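S-adenosyl-L-methionine-dependent 2-deoxy-scyllo-inosamine dehydrogenase (Bacillus circulans, PDB 4M7S) catalyses the radical S-adenosylmethionine-dependent two-electron oxidation of 2-deoxy-scyllo-inosamine to amino-dideoxy-scyllo-inosose in butirosin biosynthesis, using two [4Fe-4S] clusters. Local coordinates at residues Lys42-Met45 with Glu46-Ser50; Ile89-Gly93 with Asp94-Glu98; Met167-Met170 with Val171-Asn174; Val184-Cys187 with Phe188-Asn192. One frame throughout, in Å; residues are numbered along the deposited sequence. Where two conformers were deposited one is given.

Contact 1: Lys42-Met45 with Glu46-Ser50; sequences KTLM and EQLSS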
loop_
_atom_site.group_PDB
_atom_site.type_symbol
_atom_site.label_atom_id
_atom_site.label_comp_id
_atom_site.label_asym_id
_atom_site.label_seq_id
_atom_site.Cartn_x
_atom_site.Cartn_y
_atom_site.Cartn_z
ATOM N N LYS A 42 4.196 3.861 -15.214
ATOM C CA LYS A 42 5.499 4.368 -15.637
ATOM C C LYS A 42 5.841 5.727 -15.017
ATOM O O LYS A 42 6.975 5.928 -14.574
ATOM C CB LYS A 42 5.649 4.420 -17.164
ATOM C CG LYS A 42 7.014 4.955 -17.599
ATOM C CD LYS A 42 7.363 4.519 -19.019
ATOM C CE LYS A 42 8.655 5.165 -19.522
ATOM N NZ LYS A 42 8.578 6.640 -19.529
ATOM N N THR A 43 4.897 6.668 -14.979
ATOM C CA THR A 43 5.250 7.950 -14.366
ATOM C C THR A 43 5.504 7.798 -12.866
ATOM O O THR A 43 6.327 8.510 -12.316
ATOM C CB THR A 43 4.299 9.164 -14.683
ATOM O OG1 THR A 43 3.766 9.714 -13.473
ATOM C CG2 THR A 43 3.180 8.802 -15.599
ATOM N N LEU A 44 4.823 6.861 -12.212
ATOM C CA LEU A 44 5.128 6.589 -10.804
ATOM C C LEU A 44 6.555 6.059 -10.641
ATOM O O LEU A 44 7.276 6.458 -9.719
ATOM C CB LEU A 44 4.142 5.586 -10.202
ATOM C CG LEU A 44 4.434 5.243 -8.733
ATOM C CD1 LEU A 44 4.352 6.492 -7.828
ATOM C CD2 LEU A 44 3.498 4.164 -8.222
HETATM N N MSE A 45 6.954 5.145 -11.525
HETATM C CA MSE A 45 8.324 4.630 -11.513
HETATM C C MSE A 45 9.341 5.765 -11.687
HETATM O O MSE A 45 10.370 5.799 -11.013
HETATM C CB MSE A 45 8.522 3.564 -12.610
HETATM C CG MSE A 45 7.807 2.226 -12.341
HETATM SE SE MSE A 45 8.355 1.402 -10.646
HETATM C CE MSE A 45 6.825 1.936 -9.578
ATOM N N GLU A 46 9.047 6.686 -12.601
ATOM C CA GLU A 46 9.941 7.799 -12.885
ATOM C C GLU A 46 10.068 8.716 -11.685
ATOM O O GLU A 46 11.137 9.271 -11.430
ATOM C CB GLU A 46 9.421 8.602 -14.080
ATOM C CG GLU A 46 9.470 7.853 -15.402
ATOM C CD GLU A 46 8.750 8.604 -16.501
ATOM O OE1 GLU A 46 7.911 9.479 -16.170
ATOM O OE2 GLU A 46 9.022 8.324 -17.690
ATOM N N GLN A 47 8.965 8.903 -10.970
ATOM C CA GLN A 47 8.971 9.775 -9.801
ATOM C C GLN A 47 9.724 9.113 -8.664
ATOM O O GLN A 47 10.533 9.756 -7.989
ATOM C CB GLN A 47 7.542 10.115 -9.362
ATOM C CG GLN A 47 6.769 10.897 -10.416
ATOM C CD GLN A 47 5.331 11.125 -10.008
ATOM O OE1 GLN A 47 4.966 10.932 -8.839
ATOM N NE2 GLN A 47 4.501 11.521 -10.966
ATOM N N LEU A 48 9.465 7.822 -8.466
ATOM C CA LEU A 48 10.132 7.076 -7.406
ATOM C C LEU A 48 11.611 6.963 -7.732
ATOM O O LEU A 48 12.472 6.999 -6.844
ATOM C CB LEU A 48 9.486 5.693 -7.200
ATOM C CG LEU A 48 8.098 5.649 -6.556
ATOM C CD1 LEU A 48 7.623 4.189 -6.376
ATOM C CD2 LEU A 48 8.098 6.388 -5.201
ATOM N N SER A 49 11.916 6.858 -9.023
ATOM C CA SER A 49 13.314 6.818 -9.446
ATOM C C SER A 49 14.035 8.134 -9.168
ATOM O O SER A 49 15.202 8.135 -8.782
ATOM C CB SER A 49 13.432 6.465 -10.933
ATOM O OG SER A 49 14.772 6.194 -11.250
ATOM N N SER A 50 13.344 9.251 -9.384
ATOM C CA SER A 50 13.922 10.576 -9.154
ATOM C C SER A 50 14.214 10.809 -7.659
ATOM O O SER A 50 14.942 11.732 -7.287
ATOM C CB SER A 50 12.965 11.653 -9.657
ATOM O OG SER A 50 11.813 11.728 -8.828
#
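Lys42 NZ forms a salt bridge with Glu46 OE2, 2.5 Å away and one helical turn further on, meeting the oxygen from above the carboxylate plane. The lysine chain runs extended and then bends at its last torsion (chi4 -59°), which turns the ammonium back over the end of the extended glutamate. The backbone below is regular: Glu46, Gln47, Leu48 and Ser49 each donate to the carbonyl four residues earlier, with Ser49 N 2.7 Å from Met45 O. Gln47 lies beside Thr43 and points the same way, its CG resting 3.1 Å from Thr43 O. The amide beyond is held from outside, OE1 accepting from Ile205 N and NE2 donating to Ile200 O, which fixes which way round it sits. On the buried flank Leu44 CD1 packs on Leu48 CG at 4.0 Å. The doubly bent selenomethionine at Met45 brings its CE to 4.0 Å from Leu48 CD1. These apolar ends face Ile8 and Ile57 of the sheet, while Ser49 OG bonds to Tyr81 O. With its charged pair outward and its leucines inward, this is an amphipathic helix of the radical SAM partial TIM barrel, in the beta-alpha-beta crossover from strand 7-10 to strand 56-58.

Contact 2: Ile89-Gly93 with Asp94-Glu98; sequences IYTNG and DFLTE
The amide of Asn92 and the carboxylate of Asp94 lie stacked, their planes 26° apart, although the two side chains cross at about a right angle. Asn92 OD1 and Asp94 OD2 come within 3.4 Å, two acceptors that do not bond to each other; donors to each make this close approach tolerable. A third flat group, the ring of Phe95, has a water at its edge and in its plane. That water accepts from Phe95 N at 2.9 Å and donates to Asn92 OD1 at 2.8 Å. Asn92 OD1 also receives Asp94 N at 3.0 Å, tilted 25° from the amide plane, and is thus gripped by two donors. The amide curls back to meet them because its CG sits between the backbone N and carbonyl carbon (chi1 57°). Just before it, Thr91 OG1 accepts from Gly93 N at 3.1 Å in an ST turn, and also bonds to Glu64. Gly93, with positive phi, then starts a type I turn in which Leu96 N reaches Gly93 O from above the carbonyl plane. Leu96 CD2 closes back on Thr91 CG2 at 4.2 Å, beside Val114. Asp94 OD2 takes a salt bridge from Arg18 and a hydrogen bond from Asn17, and Asn92 ND2 donates to Asn17 OD1. Both outside partners lie between the cluster cysteines Cys16 and Cys20. Asn92 itself touches the iron-sulfur cluster, so this loop after strand 86-91 probably helps to position the CX3CX2C segment; the salt bridge to Arg18 would be expected to favour ionised Asp94.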
loop_
_atom_site.group_PDB
_atom_site.type_symbol
_atom_site.label_atom_id
_atom_site.label_comp_id
_atom_site.label_asym_id
_atom_site.label_seq_id
_atom_site.Cartn_x
_atom_site.Cartn_y
_atom_site.Cartn_z
ATOM N N ILE A 89 4.940 -8.877 -2.575
ATOM C CA ILE A 89 3.597 -9.227 -3.031
ATOM C C ILE A 89 2.721 -9.648 -1.849
ATOM O O ILE A 89 3.075 -10.565 -1.100
ATOM C CB ILE A 89 3.616 -10.384 -4.053
ATOM C CG1 ILE A 89 4.199 -9.925 -5.390
ATOM C CG2 ILE A 89 2.194 -10.931 -4.274
ATOM C CD1 ILE A 89 3.247 -9.076 -6.198
ATOM N N TYR A 90 1.585 -8.977 -1.675
ATOM C CA TYR A 90 0.570 -9.449 -0.746
ATOM C C TYR A 90 -0.544 -10.069 -1.596
ATOM O O TYR A 90 -1.149 -9.387 -2.428
ATOM C CB TYR A 90 0.028 -8.294 0.085
ATOM C CG TYR A 90 1.045 -7.638 1.010
ATOM C CD1 TYR A 90 1.990 -6.742 0.525
ATOM C CD2 TYR A 90 1.038 -7.903 2.369
ATOM C CE1 TYR A 90 2.906 -6.128 1.372
ATOM C CE2 TYR A 90 1.946 -7.293 3.226
ATOM C CZ TYR A 90 2.877 -6.412 2.720
ATOM O OH TYR A 90 3.781 -5.810 3.566
ATOM N N THR A 91 -0.810 -11.357 -1.401
ATOM C CA THR A 91 -1.730 -12.064 -2.295
ATOM C C THR A 91 -2.612 -13.066 -1.545
ATOM O O THR A 91 -2.190 -13.602 -0.524
ATOM C CB THR A 91 -0.933 -12.786 -3.409
ATOM O OG1 THR A 91 -1.832 -13.501 -4.267
ATOM C CG2 THR A 91 0.089 -13.759 -2.804
ATOM N N ASN A 92 -3.831 -13.318 -2.034
ATOM C CA ASN A 92 -4.652 -14.375 -1.443
ATOM C C ASN A 92 -4.171 -15.765 -1.841
ATOM O O ASN A 92 -4.660 -16.769 -1.318
ATOM C CB ASN A 92 -6.155 -14.219 -1.734
ATOM C CG ASN A 92 -6.478 -14.173 -3.219
ATOM O OD1 ASN A 92 -5.814 -14.813 -4.044
ATOM N ND2 ASN A 92 -7.504 -13.394 -3.570
ATOM N N GLY A 93 -3.231 -15.814 -2.782
ATOM C CA GLY A 93 -2.603 -17.067 -3.177
ATOM C C GLY A 93 -3.310 -17.881 -4.254
ATOM O O GLY A 93 -2.722 -18.819 -4.792
ATOM N N ASP A 94 -4.555 -17.536 -4.583
ATOM C CA ASP A 94 -5.343 -18.364 -5.504
ATOM C C ASP A 94 -4.753 -18.444 -6.918
ATOM O O ASP A 94 -5.070 -19.357 -7.683
ATOM C CB ASP A 94 -6.782 -17.859 -5.580
ATOM C CG ASP A 94 -7.470 -17.860 -4.229
ATOM O OD1 ASP A 94 -7.068 -18.661 -3.357
ATOM O OD2 ASP A 94 -8.413 -17.063 -4.044
ATOM N N PHE A 95 -3.920 -17.469 -7.263
ATOM C CA PHE A 95 -3.267 -17.429 -8.568
ATOM C C PHE A 95 -1.770 -17.728 -8.498
ATOM O O PHE A 95 -1.091 -17.748 -9.524
ATOM C CB PHE A 95 -3.487 -16.064 -9.230
ATOM C CG PHE A 95 -4.890 -15.853 -9.721
ATOM C CD1 PHE A 95 -5.246 -16.221 -11.005
ATOM C CD2 PHE A 95 -5.851 -15.292 -8.895
ATOM C CE1 PHE A 95 -6.546 -16.036 -11.468
ATOM C CE2 PHE A 95 -7.152 -15.105 -9.341
ATOM C CZ PHE A 95 -7.501 -15.481 -10.634
ATOM N N LEU A 96 -1.261 -17.968 -7.293
ATOM C CA LEU A 96 0.173 -18.176 -7.091
ATOM C C LEU A 96 0.621 -19.617 -7.347
ATOM O O LEU A 96 0.797 -20.395 -6.412
ATOM C CB LEU A 96 0.589 -17.746 -5.680
ATOM C CG LEU A 96 2.096 -17.626 -5.435
ATOM C CD1 LEU A 96 2.729 -16.698 -6.457
ATOM C CD2 LEU A 96 2.369 -17.129 -4.023
ATOM N N THR A 97 0.811 -19.967 -8.616
ATOM C CA THR A 97 1.384 -21.259 -8.963
ATOM C C THR A 97 2.869 -21.204 -8.664
ATOM O O THR A 97 3.408 -20.132 -8.366
ATOM C CB THR A 97 1.201 -21.570 -10.455
ATOM O OG1 THR A 97 1.787 -20.523 -11.238
ATOM C CG2 THR A 97 -0.282 -21.704 -10.805
ATOM N N GLU A 98 3.540 -22.344 -8.747
ATOM C CA GLU A 98 4.982 -22.367 -8.560
ATOM C C GLU A 98 5.682 -21.576 -9.670
ATOM O O GLU A 98 6.687 -20.891 -9.437
ATOM C CB GLU A 98 5.485 -23.810 -8.528
ATOM C CG GLU A 98 6.977 -23.927 -8.327
ATOM C CD GLU A 98 7.429 -23.443 -6.964
ATOM O OE1 GLU A 98 8.621 -23.085 -6.825
ATOM O OE2 GLU A 98 6.598 -23.428 -6.030
HETATM O O HOH W 1 -3.853 -14.885 -6.054
#

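Contact 3: Met167-Met170 with Val171-Asn174; sequences MSCM and VPSN. With SF4 (iron/sulfur cluster), chain B.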
loop_
_atom_site.group_PDB
_atom_site.type_symbol
_atom_site.label_atom_id
_atom_site.label_comp_id
_atom_site.label_asym_id
_atom_site.label_seq_id
_atom_site.Cartn_x
_atom_site.Cartn_y
_atom_site.Cartn_z
HETATM N N MSE A 167 -5.329 8.527 20.399
HETATM C CA MSE A 167 -4.211 7.663 20.054
HETATM C C MSE A 167 -3.387 8.235 18.916
HETATM O O MSE A 167 -3.923 8.795 17.957
HETATM C CB MSE A 167 -4.683 6.274 19.651
HETATM C CG MSE A 167 -5.382 5.508 20.739
HETATM SE SE MSE A 167 -5.339 3.598 20.369
HETATM C CE MSE A 167 -7.089 3.125 21.090
ATOM N N SER A 168 -2.077 8.076 19.023
ATOM C CA SER A 168 -1.183 8.450 17.943
ATOM C C SER A 168 -1.324 7.459 16.795
ATOM O O SER A 168 -1.874 6.365 16.954
ATOM C CB SER A 168 0.259 8.411 18.424
ATOM O OG SER A 168 0.669 7.065 18.590
ATOM N N CYS A 169 -0.824 7.851 15.631
ATOM C CA CYS A 169 -0.665 6.914 14.539
ATOM C C CYS A 169 0.383 7.405 13.563
ATOM O O CYS A 169 0.313 8.532 13.084
ATOM C CB CYS A 169 -1.966 6.678 13.790
ATOM S SG CYS A 169 -1.672 5.537 12.418
HETATM N N MSE A 170 1.337 6.531 13.261
HETATM C CA MSE A 170 2.480 6.887 12.441
HETATM C C MSE A 170 2.330 6.455 10.986
HETATM O O MSE A 170 3.218 6.713 10.184
HETATM C CB MSE A 170 3.758 6.284 13.026
HETATM C CG MSE A 170 3.925 6.487 14.522
HETATM SE SE MSE A 170 3.787 8.356 15.029
HETATM C CE MSE A 170 5.102 9.062 13.773
ATOM N N VAL A 171 1.226 5.794 10.642
ATOM C CA VAL A 171 1.023 5.349 9.248
ATOM C C VAL A 171 1.201 6.482 8.224
ATOM O O VAL A 171 1.940 6.314 7.245
ATOM C CB VAL A 171 -0.327 4.616 9.035
ATOM C CG1 VAL A 171 -0.485 4.168 7.565
ATOM C CG2 VAL A 171 -0.439 3.411 9.979
ATOM N N PRO A 172 0.556 7.649 8.444
ATOM C CA PRO A 172 0.762 8.718 7.452
ATOM C C PRO A 172 2.195 9.267 7.422
ATOM O O PRO A 172 2.503 10.045 6.521
ATOM C CB PRO A 172 -0.191 9.830 7.916
ATOM C CG PRO A 172 -1.181 9.153 8.819
ATOM C CD PRO A 172 -0.424 8.040 9.476
ATOM N N SER A 173 3.038 8.884 8.380
ATOM C CA SER A 173 4.444 9.284 8.364
ATOM C C SER A 173 5.333 8.301 7.588
ATOM O O SER A 173 6.499 8.609 7.289
ATOM C CB SER A 173 4.977 9.420 9.789
ATOM O OG SER A 173 4.202 10.337 10.530
ATOM N N ASN A 174 4.796 7.119 7.295
ATOM C CA ASN A 174 5.591 6.033 6.710
ATOM C C ASN A 174 5.059 5.466 5.399
ATOM O O ASN A 174 5.782 4.797 4.660
ATOM C CB ASN A 174 5.709 4.874 7.708
ATOM C CG ASN A 174 6.566 5.220 8.895
ATOM O OD1 ASN A 174 7.717 5.619 8.739
ATOM N ND2 ASN A 174 6.006 5.089 10.093
HETATM FE FE1 SF4 B . -6.354 4.502 11.351
HETATM FE FE2 SF4 B . -5.964 7.058 10.617
HETATM FE FE3 SF4 B . -5.101 5.047 9.075
HETATM FE FE4 SF4 B . -3.887 5.621 11.373
HETATM S S1 SF4 B . -3.941 6.988 9.518
HETATM S S2 SF4 B . -4.415 3.507 10.645
HETATM S S3 SF4 B . -5.650 6.203 12.717
HETATM S S4 SF4 B . -7.308 5.519 9.511
HETATM O O HOH W 2 1.807 10.432 11.434
#
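A helix-capping turn at the second iron-sulfur site brings Cys169 and Val171 together: the cysteine that binds the auxiliary cluster also caps the short, weakly bonded helix 171-174. Its sulfur lies anti to the backbone N (chi1 178°), and from there SG reaches the iron FE4 at 2.5 Å while accepting Val171 N at 3.4 Å in a nearly straight bond. Val171 CG2 packs against the same SG at 3.5 Å. Pro172 follows, and its CG lies 3.6 Å from the cluster sulfide S1, placing an apolar surface beside the inorganic sulfur. The next carbonyl, Met170 O, receives Ser173 N, three residues on, at 2.8 Å and from above its plane, a tight first turn. The selenomethionine at Met170, bent at chi2 and chi3, brings CE to 3.6 Å from Ser173 OG. A water bridges the polar atoms here, donating to Cys169 O and accepting from Ser173 OG at 2.6 Å. Cys187 binds the same cluster, and Cys232 and Cys235 also line its pocket. A ligand cysteine whose sulfur takes a backbone N-H is a common feature of iron-sulfur proteins, here in the auxiliary-cluster site of a SPASM-type radical SAM enzyme.

Contact 4: Val184-Cys187 with Phe188-Asn192; sequences VLPC and FEDFN. With SF4 (iron/sulfur cluster), chain B.
Cys187, Asp190 and Phe188 carry this contact, and Cys187 SG is where most of its interactions meet. SG binds the iron FE3 at 2.5 Å, accepts Glu189 N at 3.0 Å in a nearly straight bond, and sits over the middle of the Phe188 ring, 4.0 Å from its centroid and 8° off the normal. With chi1 at 49° the ring folds back across the sulfur, presenting one face to it. Glu189 adds its CB, 3.7 Å from the cluster sulfide S4, before its carboxylate leads away. Asp190 closes the type I turn, its N donating to Cys187 O at 3.3 Å from above that carbonyl's plane. Leu185 CD1 meets the backbone Asp190 O at 3.3 Å, while CD2 packs against the side-chain Asp190 OD2. Both carboxylate oxygens have backbone donors, OD1 from Lys194 N and OD2 from Met195 N, so the buried acid is satisfied by the following loop. Tyr62, which lines the pocket of the other cluster, bonds to Phe188 O. The N-H...S bond from Glu189 should draw some electron density from the thiolate and would probably favour the reduced state of the auxiliary cluster.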
loop_
_atom_site.group_PDB
_atom_site.type_symbol
_atom_site.label_atom_id
_atom_site.label_comp_id
_atom_site.label_asym_id
_atom_site.label_seq_id
_atom_site.Cartn_x
_atom_site.Cartn_y
_atom_site.Cartn_z
ATOM N N VAL A 184 -3.388 9.714 -4.254
ATOM C CA VAL A 184 -2.491 9.375 -3.162
ATOM C C VAL A 184 -3.245 9.489 -1.834
ATOM O O VAL A 184 -3.844 10.526 -1.538
ATOM C CB VAL A 184 -1.261 10.289 -3.164
ATOM C CG1 VAL A 184 -0.285 9.886 -2.053
ATOM C CG2 VAL A 184 -0.577 10.231 -4.534
ATOM N N LEU A 185 -3.223 8.416 -1.049
ATOM C CA LEU A 185 -3.911 8.384 0.243
ATOM C C LEU A 185 -2.855 8.215 1.343
ATOM O O LEU A 185 -1.770 7.677 1.090
ATOM C CB LEU A 185 -4.917 7.224 0.290
ATOM C CG LEU A 185 -5.781 6.992 -0.951
ATOM C CD1 LEU A 185 -6.613 5.721 -0.792
ATOM C CD2 LEU A 185 -6.686 8.193 -1.252
ATOM N N PRO A 186 -3.170 8.659 2.572
ATOM C CA PRO A 186 -2.201 8.613 3.667
ATOM C C PRO A 186 -2.214 7.285 4.406
ATOM O O PRO A 186 -1.407 7.108 5.313
ATOM C CB PRO A 186 -2.709 9.713 4.607
ATOM C CG PRO A 186 -4.180 9.668 4.437
ATOM C CD PRO A 186 -4.404 9.364 2.967
ATOM N N CYS A 187 -3.106 6.368 4.025
ATOM C CA CYS A 187 -3.285 5.132 4.787
ATOM C C CYS A 187 -4.028 4.016 4.034
ATOM O O CYS A 187 -4.843 4.279 3.151
ATOM C CB CYS A 187 -4.047 5.428 6.071
ATOM S SG CYS A 187 -4.505 3.934 6.925
ATOM N N PHE A 188 -3.745 2.774 4.411
ATOM C CA PHE A 188 -4.334 1.602 3.749
ATOM C C PHE A 188 -5.797 1.439 4.156
ATOM O O PHE A 188 -6.533 0.643 3.568
ATOM C CB PHE A 188 -3.561 0.344 4.153
ATOM C CG PHE A 188 -3.358 0.226 5.637
ATOM C CD1 PHE A 188 -4.370 -0.270 6.458
ATOM C CD2 PHE A 188 -2.171 0.651 6.222
ATOM C CE1 PHE A 188 -4.196 -0.350 7.833
ATOM C CE2 PHE A 188 -1.988 0.565 7.592
ATOM C CZ PHE A 188 -3.006 0.062 8.401
ATOM N N GLU A 189 -6.204 2.179 5.186
ATOM C CA GLU A 189 -7.578 2.151 5.683
ATOM C C GLU A 189 -8.528 2.986 4.825
ATOM O O GLU A 189 -9.736 2.751 4.817
ATOM C CB GLU A 189 -7.631 2.674 7.124
ATOM C CG GLU A 189 -7.020 1.755 8.174
ATOM C CD GLU A 189 -7.953 0.624 8.584
ATOM O OE1 GLU A 189 -9.188 0.821 8.579
ATOM O OE2 GLU A 189 -7.448 -0.466 8.914
ATOM N N ASP A 190 -7.980 3.961 4.107
ATOM C CA ASP A 190 -8.795 4.933 3.381
ATOM C C ASP A 190 -9.425 4.365 2.092
ATOM O O ASP A 190 -9.245 4.919 1.005
ATOM C CB ASP A 190 -7.952 6.164 3.047
ATOM C CG ASP A 190 -8.801 7.373 2.729
ATOM O OD1 ASP A 190 -10.038 7.311 2.949
ATOM O OD2 ASP A 190 -8.227 8.382 2.270
ATOM N N PHE A 191 -10.188 3.283 2.219
ATOM C CA PHE A 191 -10.831 2.643 1.071
ATOM C C PHE A 191 -11.785 3.588 0.356
ATOM O O PHE A 191 -11.988 3.500 -0.851
ATOM C CB PHE A 191 -11.622 1.401 1.504
ATOM C CG PHE A 191 -12.516 0.850 0.422
ATOM C CD1 PHE A 191 -12.003 0.009 -0.555
ATOM C CD2 PHE A 191 -13.861 1.183 0.374
ATOM C CE1 PHE A 191 -12.823 -0.502 -1.553
ATOM C CE2 PHE A 191 -14.683 0.682 -0.626
ATOM C CZ PHE A 191 -14.160 -0.162 -1.591
ATOM N N ASN A 192 -12.399 4.480 1.121
ATOM C CA ASN A 192 -13.353 5.425 0.549
ATOM C C ASN A 192 -12.692 6.713 0.058
ATOM O O ASN A 192 -13.374 7.627 -0.411
ATOM C CB ASN A 192 -14.465 5.731 1.552
ATOM C CG ASN A 192 -15.488 4.616 1.638
ATOM O OD1 ASN A 192 -15.882 4.044 0.622
ATOM N ND2 ASN A 192 -15.920 4.298 2.854
HETATM FE FE1 SF4 B . -6.354 4.502 11.351
HETATM FE FE2 SF4 B . -5.964 7.058 10.617
HETATM FE FE3 SF4 B . -5.101 5.047 9.075
HETATM FE FE4 SF4 B . -3.887 5.621 11.373
HETATM S S1 SF4 B . -3.941 6.988 9.518
HETATM S S2 SF4 B . -4.415 3.507 10.645
HETATM S S3 SF4 B . -5.650 6.203 12.717
HETATM S S4 SF4 B . -7.308 5.519 9.511
#

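Each contact joins consecutive segments, so none closes a long loop, and the four follow one another along the chain without nesting or crossing. Contact 1 lies on the helix between strands 7-10 and 56-58, and contact 2 is the turn from strand 86-91 into helix 98-107, beside the first cluster. Contact 3 leads into strand 175-178 and contact 4 leaves strand 183-185, two of the three strands that extend the sheet past strand 7-10. Contacts 3 and 4 each supply one cysteine to the auxiliary cluster and touch mainly through Val171, whose CG1 lies 3.9 Å from Phe188 CE2. Contacts 2 and 4 reach the same sheet, with centres about 23 Å apart.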